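Local structure of Chains: A (Unidentified, 6ZM9) at residues Y27-V32 and E100-Q104; S50-G56 and E69-I75; G95-R99 and I123-W127. The protein cleaves S-adenosylmethionine as a phage-encoded lyase, releasing 5'-methylthioadenosine and probably homoserine lactone. All blocks are in the same frame, centred on the assembly; numbering follows the deposited sequence.

Interaction 1 of 3, residues Y27-V32 and E100-Q104. With PRO (proline), chain E.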
loop_
_atom_site.group_PDB
_atom_site.type_symbol
_atom_site.label_atom_id
_atom_site.label_comp_id
_atom_site.label_asym_id
_atom_site.label_seq_id
_atom_site.Cartn_x
_atom_site.Cartn_y
_atom_site.Cartn_z
ATOM N N TYR A 27 -18.923 10.374 -0.869
ATOM C CA TYR A 27 -18.067 10.546 -2.030
ATOM C C TYR A 27 -17.539 9.209 -2.522
ATOM O O TYR A 27 -17.730 8.168 -1.883
ATOM C CB TYR A 27 -16.906 11.472 -1.683
ATOM C CG TYR A 27 -17.346 12.839 -1.212
ATOM C CD1 TYR A 27 -17.872 13.767 -2.102
ATOM C CD2 TYR A 27 -17.211 13.202 0.116
ATOM C CE1 TYR A 27 -18.255 15.042 -1.667
ATOM C CE2 TYR A 27 -17.585 14.451 0.553
ATOM C CZ TYR A 27 -18.109 15.373 -0.330
ATOM O OH TYR A 27 -18.477 16.638 0.131
ATOM N N THR A 28 -16.876 9.258 -3.685
ATOM C CA THR A 28 -16.302 8.094 -4.330
ATOM C C THR A 28 -14.824 8.307 -4.632
ATOM O O THR A 28 -14.337 9.435 -4.697
ATOM C CB THR A 28 -16.948 7.797 -5.691
ATOM O OG1 THR A 28 -16.643 8.873 -6.594
ATOM C CG2 THR A 28 -18.436 7.625 -5.584
ATOM N N ILE A 29 -14.124 7.195 -4.872
ATOM C CA ILE A 29 -12.714 7.282 -5.233
ATOM C C ILE A 29 -12.523 8.131 -6.483
ATOM O O ILE A 29 -11.566 8.907 -6.568
ATOM C CB ILE A 29 -12.063 5.886 -5.348
ATOM C CG1 ILE A 29 -10.584 6.029 -5.718
ATOM C CG2 ILE A 29 -12.776 4.968 -6.344
ATOM C CD1 ILE A 29 -9.764 4.766 -5.470
ATOM N N GLU A 30 -13.411 8.004 -7.476
ATOM C CA GLU A 30 -13.201 8.794 -8.690
ATOM C C GLU A 30 -13.291 10.288 -8.419
ATOM O O GLU A 30 -12.602 11.082 -9.077
ATOM C CB GLU A 30 -14.145 8.388 -9.817
ATOM C CG GLU A 30 -13.534 8.713 -11.203
ATOM C CD GLU A 30 -12.306 7.861 -11.609
ATOM O OE1 GLU A 30 -11.929 6.891 -10.902
ATOM O OE2 GLU A 30 -11.705 8.165 -12.666
ATOM N N ASP A 31 -14.127 10.695 -7.453
ATOM C CA ASP A 31 -14.165 12.101 -7.070
ATOM C C ASP A 31 -12.784 12.560 -6.590
ATOM O O ASP A 31 -12.327 13.656 -6.929
ATOM C CB ASP A 31 -15.155 12.345 -5.919
ATOM C CG ASP A 31 -16.596 12.003 -6.245
ATOM O OD1 ASP A 31 -16.998 11.976 -7.428
ATOM O OD2 ASP A 31 -17.349 11.822 -5.248
ATOM N N VAL A 32 -12.125 11.739 -5.757
ATOM C CA VAL A 32 -10.800 12.080 -5.252
ATOM C C VAL A 32 -9.775 12.111 -6.379
ATOM O O VAL A 32 -8.914 12.996 -6.409
ATOM C CB VAL A 32 -10.403 11.120 -4.113
ATOM C CG1 VAL A 32 -8.987 11.375 -3.669
ATOM C CG2 VAL A 32 -11.369 11.268 -2.946
ATOM N N GLU A 100 -10.663 20.183 2.793
ATOM C CA GLU A 100 -11.763 21.114 2.574
ATOM C C GLU A 100 -12.746 20.567 1.545
ATOM O O GLU A 100 -13.965 20.600 1.743
ATOM C CB GLU A 100 -11.210 22.449 2.077
ATOM C CG GLU A 100 -12.325 23.384 1.603
ATOM C CD GLU A 100 -11.855 24.738 1.099
ATOM O OE1 GLU A 100 -10.828 25.242 1.582
ATOM O OE2 GLU A 100 -12.525 25.330 0.220
ATOM N N ASP A 101 -12.225 20.089 0.411
ATOM C CA ASP A 101 -13.091 19.747 -0.707
ATOM C C ASP A 101 -14.020 18.594 -0.359
ATOM O O ASP A 101 -15.124 18.497 -0.909
ATOM C CB ASP A 101 -12.258 19.378 -1.933
ATOM C CG ASP A 101 -11.437 20.546 -2.465
ATOM O OD1 ASP A 101 -11.502 21.659 -1.896
ATOM O OD2 ASP A 101 -10.700 20.329 -3.442
ATOM N N PHE A 102 -13.575 17.692 0.511
ATOM C CA PHE A 102 -14.370 16.541 0.918
ATOM C C PHE A 102 -14.952 16.701 2.314
ATOM O O PHE A 102 -15.516 15.747 2.851
ATOM C CB PHE A 102 -13.581 15.256 0.669
ATOM C CG PHE A 102 -13.346 15.027 -0.794
ATOM C CD1 PHE A 102 -14.388 14.622 -1.606
ATOM C CD2 PHE A 102 -12.143 15.357 -1.388
ATOM C CE1 PHE A 102 -14.215 14.476 -2.964
ATOM C CE2 PHE A 102 -11.969 15.215 -2.769
ATOM C CZ PHE A 102 -13.004 14.771 -3.548
ATOM N N LYS A 103 -14.908 17.914 2.866
ATOM C CA LYS A 103 -15.611 18.240 4.106
ATOM C C LYS A 103 -15.179 17.332 5.251
ATOM O O LYS A 103 -15.997 16.923 6.082
ATOM C CB LYS A 103 -17.129 18.210 3.916
ATOM C CG LYS A 103 -17.621 19.173 2.858
ATOM C CD LYS A 103 -19.136 19.111 2.763
ATOM C CE LYS A 103 -19.717 20.073 1.768
ATOM N NZ LYS A 103 -21.204 19.918 1.757
ATOM N N GLN A 104 -13.884 17.023 5.296
ATOM C CA GLN A 104 -13.362 16.036 6.232
ATOM C C GLN A 104 -12.883 16.645 7.543
ATOM O O GLN A 104 -12.346 17.752 7.586
ATOM C CB GLN A 104 -12.189 15.283 5.594
ATOM C CG GLN A 104 -12.596 14.486 4.379
ATOM C CD GLN A 104 -13.514 13.362 4.759
ATOM O OE1 GLN A 104 -13.112 12.435 5.460
ATOM N NE2 GLN A 104 -14.758 13.437 4.317
HETATM N N PRO E . -14.395 10.746 7.117
HETATM C CA PRO E . -15.354 11.138 8.149
HETATM C C PRO E . -15.426 12.639 8.372
HETATM O O PRO E . -16.471 13.164 8.782
HETATM C CB PRO E . -14.782 10.477 9.401
HETATM C CG PRO E . -13.288 10.301 9.059
HETATM C CD PRO E . -13.033 10.697 7.665
HETATM O OXT PRO E . -14.435 13.339 8.176
HETATM O O HOH W 1 -21.264 16.882 1.028
#
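Tyr27 and Phe102 bring the two backbones to 7.6 Å between their CA atoms, where the loop leading into one helix passes the first non-helical residue after another. Their rings form a T-shaped stack: Phe102 drives its edge into the face of Tyr27, the centroids lie 4.8 Å apart and the planes stand at 86°. CD1 of Phe102 sits almost over the middle of the tyrosine ring, 3.5 Å from Tyr27 CG. The phenylalanine ring is then held from two more directions. Val32 lays its CG2 over one face in a CH-pi contact, 4.1 Å from the Phe102 ring centroid, while the backbone O of Asp31 lies near the ring plane, at the edge beside CZ. Farther out, the tyrosine hydroxyl rests against the aliphatic chain of Lys103, and a water bridges Tyr27 OH and Lys103 NZ.

The capping box of Thr28 and Asp31 opens helix 29-43, with Asp31 N bonded to Thr28 OG1 and Thr28 N to Asp31 OD2. The Schellman motif with Lys103, of positive phi, as C-prime residue closes helix 84-101. Next, Gln104 folds back at chi2 (-66°), so that NE2 donates a nearly straight bond (174°) to Phe102 O at 2.8 Å. This bond and a second one to Asn20 O help orient the amide, whose OE1 lies close to N of the bound proline (2.7 Å).

The contact joins the start of helix 29-43 to the end of helix 84-101. Tyr27 also packs on Leu19 and Val21 of strand 11-21, and Val32 reaches Val72 and Ile74 of strand 66-77.

Interaction 2 of 3, residues S50-G56 and E69-I75. With MTA (5'-deoxy-5'-methylthioadenosine), chain F; MTA (5'-deoxy-5'-methylthioadenosine), chain B; PRO (proline), chain E.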
loop_
_atom_site.group_PDB
_atom_site.type_symbol
_atom_site.label_atom_id
_atom_site.label_comp_id
_atom_site.label_asym_id
_atom_site.label_seq_id
_atom_site.Cartn_x
_atom_site.Cartn_y
_atom_site.Cartn_z
ATOM N N SER A 50 -1.113 7.115 -7.811
ATOM C CA SER A 50 -1.941 5.930 -7.657
ATOM C C SER A 50 -2.969 6.190 -6.562
ATOM O O SER A 50 -2.672 6.874 -5.576
ATOM C CB SER A 50 -1.110 4.713 -7.264
ATOM O OG SER A 50 -0.245 4.345 -8.340
ATOM N N PHE A 51 -4.157 5.612 -6.722
ATOM C CA PHE A 51 -5.272 5.807 -5.801
ATOM C C PHE A 51 -5.832 4.433 -5.442
ATOM O O PHE A 51 -6.278 3.693 -6.317
ATOM C CB PHE A 51 -6.355 6.658 -6.450
ATOM C CG PHE A 51 -5.888 8.037 -6.892
ATOM C CD1 PHE A 51 -5.175 8.191 -8.063
ATOM C CD2 PHE A 51 -6.153 9.155 -6.124
ATOM C CE1 PHE A 51 -4.754 9.438 -8.470
ATOM C CE2 PHE A 51 -5.731 10.407 -6.525
ATOM C CZ PHE A 51 -5.041 10.549 -7.706
ATOM N N VAL A 52 -5.809 4.100 -4.152
ATOM C CA VAL A 52 -6.217 2.787 -3.664
ATOM C C VAL A 52 -7.515 2.936 -2.876
ATOM O O VAL A 52 -7.575 3.677 -1.887
ATOM C CB VAL A 52 -5.126 2.187 -2.761
ATOM C CG1 VAL A 52 -5.548 0.826 -2.214
ATOM C CG2 VAL A 52 -3.806 2.080 -3.511
ATOM N N ALA A 53 -8.539 2.202 -3.292
ATOM C CA ALA A 53 -9.770 2.155 -2.521
ATOM C C ALA A 53 -9.583 1.292 -1.280
ATOM O O ALA A 53 -8.935 0.244 -1.329
ATOM C CB ALA A 53 -10.889 1.567 -3.375
ATOM N N GLN A 54 -10.169 1.739 -0.176
ATOM C CA GLN A 54 -9.984 1.099 1.109
ATOM C C GLN A 54 -11.288 1.129 1.881
ATOM O O GLN A 54 -12.199 1.906 1.579
ATOM C CB GLN A 54 -9.006 1.859 2.016
ATOM C CG GLN A 54 -7.752 2.276 1.352
ATOM C CD GLN A 54 -6.761 2.876 2.318
ATOM O OE1 GLN A 54 -5.613 2.452 2.379
ATOM N NE2 GLN A 54 -7.184 3.904 3.040
ATOM N N ARG A 55 -11.352 0.291 2.909
ATOM C CA ARG A 55 -12.259 0.501 4.031
ATOM C C ARG A 55 -11.432 1.124 5.145
ATOM O O ARG A 55 -10.288 0.723 5.382
ATOM C CB ARG A 55 -12.917 -0.790 4.496
ATOM C CG ARG A 55 -13.828 -1.382 3.445
ATOM C CD ARG A 55 -15.099 -0.566 3.229
ATOM N NE ARG A 55 -16.054 -0.763 4.310
ATOM C CZ ARG A 55 -17.099 0.024 4.547
ATOM N NH1 ARG A 55 -17.330 1.097 3.806
ATOM N NH2 ARG A 55 -17.917 -0.276 5.545
ATOM N N GLY A 56 -11.986 2.135 5.797
ATOM C CA GLY A 56 -11.273 2.838 6.841
ATOM C C GLY A 56 -12.096 2.901 8.108
ATOM O O GLY A 56 -13.325 2.937 8.084
ATOM N N GLU A 69 -15.914 3.561 6.976
ATOM C CA GLU A 69 -16.226 4.266 5.744
ATOM C C GLU A 69 -15.408 3.680 4.601
ATOM O O GLU A 69 -14.454 2.929 4.804
ATOM C CB GLU A 69 -15.889 5.768 5.869
ATOM C CG GLU A 69 -14.412 6.029 6.197
ATOM C CD GLU A 69 -14.045 7.508 6.309
ATOM O OE1 GLU A 69 -14.895 8.390 6.055
ATOM O OE2 GLU A 69 -12.877 7.788 6.655
ATOM N N ASN A 70 -15.784 4.047 3.384
ATOM C CA ASN A 70 -14.857 3.926 2.274
ATOM C C ASN A 70 -13.851 5.069 2.356
ATOM O O ASN A 70 -14.179 6.168 2.800
ATOM C CB ASN A 70 -15.593 4.025 0.944
ATOM C CG ASN A 70 -16.520 2.867 0.697
ATOM O OD1 ASN A 70 -16.322 1.754 1.193
ATOM N ND2 ASN A 70 -17.533 3.111 -0.116
ATOM N N SER A 71 -12.615 4.800 1.945
ATOM C CA SER A 71 -11.595 5.831 1.931
ATOM C C SER A 71 -10.641 5.577 0.772
ATOM O O SER A 71 -10.751 4.585 0.047
ATOM C CB SER A 71 -10.847 5.925 3.262
ATOM O OG SER A 71 -10.134 4.735 3.522
ATOM N N VAL A 72 -9.706 6.511 0.588
ATOM C CA VAL A 72 -8.756 6.467 -0.514
ATOM C C VAL A 72 -7.370 6.699 0.055
ATOM O O VAL A 72 -7.166 7.628 0.845
ATOM C CB VAL A 72 -9.049 7.532 -1.592
ATOM C CG1 VAL A 72 -8.038 7.437 -2.747
ATOM C CG2 VAL A 72 -10.464 7.382 -2.093
ATOM N N GLN A 73 -6.425 5.862 -0.347
ATOM C CA GLN A 73 -5.009 6.106 -0.113
ATOM C C GLN A 73 -4.385 6.578 -1.424
ATOM O O GLN A 73 -4.375 5.835 -2.414
ATOM C CB GLN A 73 -4.331 4.834 0.400
ATOM C CG GLN A 73 -2.837 5.004 0.625
ATOM C CD GLN A 73 -2.096 3.725 0.953
ATOM O OE1 GLN A 73 -0.872 3.690 0.872
ATOM N NE2 GLN A 73 -2.818 2.703 1.382
ATOM N N ILE A 74 -3.876 7.808 -1.427
ATOM C CA ILE A 74 -3.184 8.376 -2.580
ATOM C C ILE A 74 -1.700 8.116 -2.396
ATOM O O ILE A 74 -1.139 8.443 -1.342
ATOM C CB ILE A 74 -3.449 9.891 -2.692
ATOM C CG1 ILE A 74 -4.945 10.204 -2.618
ATOM C CG2 ILE A 74 -2.818 10.437 -3.990
ATOM C CD1 ILE A 74 -5.265 11.700 -2.623
ATOM N N ILE A 75 -1.065 7.522 -3.408
ATOM C CA ILE A 75 0.362 7.203 -3.377
ATOM C C ILE A 75 1.035 8.049 -4.450
ATOM O O ILE A 75 0.701 7.933 -5.636
ATOM C CB ILE A 75 0.619 5.708 -3.623
ATOM C CG1 ILE A 75 -0.122 4.866 -2.586
ATOM C CG2 ILE A 75 2.111 5.416 -3.619
ATOM C CD1 ILE A 75 -0.171 3.377 -2.911
HETATM C CS MTA F . -8.084 10.325 8.729
HETATM S "S5'" MTA F . -9.643 9.531 8.507
HETATM C "C5'" MTA F . -9.530 9.034 6.779
HETATM C "C4'" MTA F . -8.974 7.646 6.530
HETATM O "O4'" MTA F . -7.647 7.567 7.076
HETATM C "C2'" MTA F . -8.647 5.390 7.161
HETATM O "O2'" MTA F . -8.627 4.798 5.872
HETATM C "C3'" MTA F . -9.728 6.475 7.161
HETATM O "O3'" MTA F . -10.890 6.103 6.441
HETATM C "C1'" MTA F . -7.372 6.211 7.404
HETATM N N9 MTA F . -6.900 6.148 8.779
HETATM C C8 MTA F . -7.298 6.899 9.857
HETATM N N7 MTA F . -6.611 6.678 10.953
HETATM C C5 MTA F . -5.697 5.703 10.573
HETATM C C6 MTA F . -4.626 5.087 11.250
HETATM N N6 MTA F . -4.271 5.367 12.512
HETATM N N1 MTA F . -3.880 4.191 10.557
HETATM C C2 MTA F . -4.189 3.946 9.278
HETATM N N3 MTA F . -5.153 4.480 8.534
HETATM C C4 MTA F . -5.880 5.360 9.241
HETATM C CS MTA B . 3.743 3.796 -14.823
HETATM S "S5'" MTA B . 2.075 3.991 -15.361
HETATM C "C5'" MTA B . 1.273 2.636 -14.485
HETATM C "C4'" MTA B . 0.700 2.982 -13.125
HETATM O "O4'" MTA B . 1.758 3.460 -12.278
HETATM C "C2'" MTA B . -0.294 4.500 -11.609
HETATM O "O2'" MTA B . -1.078 3.586 -10.859
HETATM C "C3'" MTA B . -0.363 4.078 -13.079
HETATM O "O3'" MTA B . -1.649 3.629 -13.470
HETATM C "C1'" MTA B . 1.199 4.323 -11.297
HETATM N N9 MTA B . 1.940 5.576 -11.298
HETATM C C8 MTA B . 2.490 6.245 -12.361
HETATM N N7 MTA B . 3.190 7.304 -12.031
HETATM C C5 MTA B . 3.088 7.342 -10.645
HETATM C C6 MTA B . 3.669 8.177 -9.670
HETATM N N6 MTA B . 4.509 9.185 -9.945
HETATM N N1 MTA B . 3.397 7.903 -8.370
HETATM C C2 MTA B . 2.606 6.863 -8.081
HETATM N N3 MTA B . 2.026 5.999 -8.908
HETATM C C4 MTA B . 2.306 6.290 -10.189
HETATM N N PRO E . -14.395 10.746 7.117
HETATM C CA PRO E . -15.354 11.138 8.149
HETATM C C PRO E . -15.426 12.639 8.372
HETATM O O PRO E . -16.471 13.164 8.782
HETATM C CB PRO E . -14.782 10.477 9.401
HETATM C CG PRO E . -13.288 10.301 9.059
HETATM C CD PRO E . -13.033 10.697 7.665
HETATM O OXT PRO E . -14.435 13.339 8.176
HETATM O O HOH W 2 -13.782 1.181 -0.735
#
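The guanidinium of Arg55 has the backbone of Glu69 over one face and OD1 of Asn70 at its edge, near the plane. NH1 donates to Asn70 OD1 at 2.9 Å but comes in 59° out of the Asn70 carbonyl plane, not on a lone pair. Bends at chi2 and chi3 fold the arginine back across the neighbouring strand to make this bond. The Phe51 ring has Val72 CG1 at its edge and runs side by side with Ile74, its CD2 3.9 Å from Ile74 CG1; Val33 and Thr36 of helix 29-43 pack on the Phe51 side chain.

Strands 49-59 and 66-77 form an antiparallel beta hairpin within the antiparallel sheet of a ferredoxin-like fold. Ser50-Ile75, Val52-Gln73, Gln54-Ser71 and Gly56-Glu69 are the hydrogen-bonded pairs, and Phe51-Ile74, Ala53-Val72 and Arg55-Asn70 the non-hydrogen-bonded ones. The latter set faces the helices, apart from the polar end at Arg55 and Asn70, where Arg55 also makes a salt bridge to Glu30 of the third subunit.

On the other face, Gln73 NE2 donates to Gln54 OE1 at 3.0 Å, the two amide planes turned 63° apart. This holds the Gln54 amide beside the methylthioadenosine ribose. Ser71 OG is hydrogen-bonded to O2' of that nucleoside (chain F) at 2.8 Å. Glu69, extended beyond CG, splits its carboxylate between two ligands: OE2 accepts from O3' of the same nucleoside, and OE1 from N of the bound proline at 2.6 Å. At the far end of the hairpin, Ser50 OG accepts from O2' of a second methylthioadenosine (chain B) and donates to its N3 at 2.9 Å; Glu69 and Ser71 of the second subunit grip that nucleoside from across the interface.

Interaction 3 of 3, residues G95-R99 and I123-W127. With PO4 (phosphate ion), chain C.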
loop_
_atom_site.group_PDB
_atom_site.type_symbol
_atom_site.label_atom_id
_atom_site.label_comp_id
_atom_site.label_asym_id
_atom_site.label_seq_id
_atom_site.Cartn_x
_atom_site.Cartn_y
_atom_site.Cartn_z
ATOM N N GLY A 95 -3.035 17.990 0.510
ATOM C CA GLY A 95 -3.803 17.419 1.609
ATOM C C GLY A 95 -4.765 18.412 2.237
ATOM O O GLY A 95 -5.904 18.063 2.564
ATOM N N LYS A 96 -4.315 19.661 2.426
ATOM C CA LYS A 96 -5.180 20.674 3.019
ATOM C C LYS A 96 -6.375 20.962 2.128
ATOM O O LYS A 96 -7.501 21.099 2.619
ATOM C CB LYS A 96 -4.397 21.958 3.274
ATOM C CG LYS A 96 -3.490 21.875 4.462
ATOM C CD LYS A 96 -2.971 23.244 4.853
ATOM C CE LYS A 96 -2.918 23.380 6.380
ATOM N NZ LYS A 96 -3.413 24.695 6.902
ATOM N N GLU A 97 -6.175 21.007 0.810
ATOM C CA GLU A 97 -7.304 21.283 -0.071
ATOM C C GLU A 97 -8.247 20.084 -0.158
ATOM O O GLU A 97 -9.469 20.257 -0.206
ATOM C CB GLU A 97 -6.840 21.723 -1.448
ATOM C CG GLU A 97 -7.995 22.251 -2.299
ATOM C CD GLU A 97 -8.657 23.508 -1.720
ATOM O OE1 GLU A 97 -7.925 24.474 -1.426
ATOM O OE2 GLU A 97 -9.906 23.532 -1.553
ATOM N N LEU A 98 -7.707 18.857 -0.181
ATOM C CA LEU A 98 -8.573 17.679 -0.160
ATOM C C LEU A 98 -9.442 17.650 1.093
ATOM O O LEU A 98 -10.618 17.279 1.027
ATOM C CB LEU A 98 -7.736 16.399 -0.250
ATOM C CG LEU A 98 -7.117 16.139 -1.625
ATOM C CD1 LEU A 98 -6.066 15.044 -1.513
ATOM C CD2 LEU A 98 -8.150 15.807 -2.688
ATOM N N ARG A 99 -8.880 18.038 2.244
ATOM C CA ARG A 99 -9.680 18.050 3.464
ATOM C C ARG A 99 -10.888 18.968 3.309
ATOM O O ARG A 99 -12.008 18.608 3.681
ATOM C CB ARG A 99 -8.848 18.489 4.676
ATOM C CG ARG A 99 -9.627 18.303 5.996
ATOM C CD ARG A 99 -9.468 19.416 7.006
ATOM N NE ARG A 99 -9.807 20.737 6.478
ATOM C CZ ARG A 99 -11.043 21.217 6.314
ATOM N NH1 ARG A 99 -12.119 20.499 6.623
ATOM N NH2 ARG A 99 -11.196 22.434 5.813
ATOM N N ILE A 123 -4.028 16.602 9.277
ATOM C CA ILE A 123 -4.523 17.904 8.881
ATOM C C ILE A 123 -5.941 17.961 9.393
ATOM O O ILE A 123 -6.808 17.233 8.894
ATOM C CB ILE A 123 -4.472 18.104 7.365
ATOM C CG1 ILE A 123 -3.045 18.024 6.868
ATOM C CG2 ILE A 123 -5.107 19.452 7.027
ATOM C CD1 ILE A 123 -2.916 18.003 5.351
ATOM N N THR A 124 -6.184 18.783 10.409
ATOM C CA THR A 124 -7.403 18.696 11.194
ATOM C C THR A 124 -8.219 19.961 11.040
ATOM O O THR A 124 -7.689 21.072 11.152
ATOM C CB THR A 124 -7.057 18.448 12.659
ATOM O OG1 THR A 124 -6.302 17.237 12.743
ATOM C CG2 THR A 124 -8.302 18.305 13.479
ATOM N N ALA A 125 -9.512 19.778 10.818
ATOM C CA ALA A 125 -10.420 20.900 10.694
ATOM C C ALA A 125 -10.493 21.681 11.998
ATOM O O ALA A 125 -10.492 21.110 13.091
ATOM C CB ALA A 125 -11.812 20.368 10.361
ATOM N N GLU A 126 -10.601 23.002 11.876
ATOM C CA GLU A 126 -10.701 23.895 13.020
ATOM C C GLU A 126 -12.128 24.389 13.247
ATOM O O GLU A 126 -12.336 25.491 13.765
ATOM C CB GLU A 126 -9.723 25.054 12.857
ATOM C CG GLU A 126 -8.256 24.651 12.942
ATOM C CD GLU A 126 -7.327 25.831 12.691
ATOM O OE1 GLU A 126 -7.330 26.783 13.483
ATOM O OE2 GLU A 126 -6.618 25.860 11.676
ATOM N N TRP A 127 -13.115 23.580 12.876
ATOM C CA TRP A 127 -14.504 23.893 13.144
ATOM C C TRP A 127 -14.700 24.383 14.573
ATOM O O TRP A 127 -14.263 23.739 15.534
ATOM C CB TRP A 127 -15.334 22.629 12.929
ATOM C CG TRP A 127 -15.223 22.024 11.548
ATOM C CD1 TRP A 127 -15.035 22.683 10.361
ATOM C CD2 TRP A 127 -15.330 20.642 11.225
ATOM N NE1 TRP A 127 -15.001 21.780 9.317
ATOM C CE2 TRP A 127 -15.193 20.521 9.827
ATOM C CE3 TRP A 127 -15.537 19.484 11.982
ATOM C CZ2 TRP A 127 -15.244 19.294 9.181
ATOM C CZ3 TRP A 127 -15.585 18.267 11.334
ATOM C CH2 TRP A 127 -15.428 18.180 9.955
HETATM P P PO4 C . -14.867 22.674 5.077
HETATM O O1 PO4 C . -14.777 21.887 6.368
HETATM O O2 PO4 C . -15.954 23.708 5.311
HETATM O O3 PO4 C . -13.541 23.339 4.814
HETATM O O4 PO4 C . -15.220 21.755 3.918
#
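Ile123 presses onto the helix where Gly95 offers only backbone, and this is the tight part of the contact. Its CD1 reaches the peptide joining Gly95 to Lys96, 3.6 Å from Gly95 C and equally close to Lys96 N. The other branch of Ile123, CG2, anti to the backbone N, meets Lys96 CG at 3.9 Å, and the two chains cross at about a right angle. Beyond that point Lys96 bends away, its NZ bonding to the backbone O of Ser1 of the third subunit.

Toward the chain end the packing becomes looser and more polar. Arg99 passes its CD beside the carbonyl of Ile123, at 3.9 Å from Ile123 O, and lays one face of its guanidinium over Ala125. No hydrogen bond joins the two segments directly; a phosphate, probably from the crystallisation liquor, does so instead. NH1 of Arg99 donates to phosphate O1 along a nearly straight line (172°), and NH2 to phosphate O3 at 2.7 Å, a two-pronged grip in which the phosphorus lies in the guanidinium plane. Exposed Trp127 donates from NE1 to the same phosphate O1 at 3.0 Å, so that oxygen is shared between arginine and indole. The methyl of Ala125 lies over the centre of one face of the indole, 3.4 Å above its plane.

Helix 84-101 here packs across strand 116-124, which extends the sheet beyond strand 106-113; the arrangement is that of the helix layer on the sheet of a ferredoxin-like alpha/beta sandwich, with an additional strand at the sheet margin continued by a strand of the third subunit.

Interactions 1 and 2 meet where the start of helix 29-43 lies on the hairpin, with Ile29 CD1 3.6 Å from Ala53 N and Val32 CG1 packed on Ile74 CD1; their centres are about 11 Å apart. They also meet at the bound proline, approached by Gln104 from interaction 1 and by Glu69 from interaction 2, with Glu69 linking it to the methylthioadenosine pocket. Interactions 1 and 3 share helix 84-101, and Gln104 O probably accepts from Arg99 NH1 at 2.9 Å, tying Gln104 to the arginine that holds the phosphate in this crystal. Interactions 2 and 3, centres about 17 Å apart, touch through Ile74 CD1 and Leu98 CD1 (3.6 Å); both contact the third subunit.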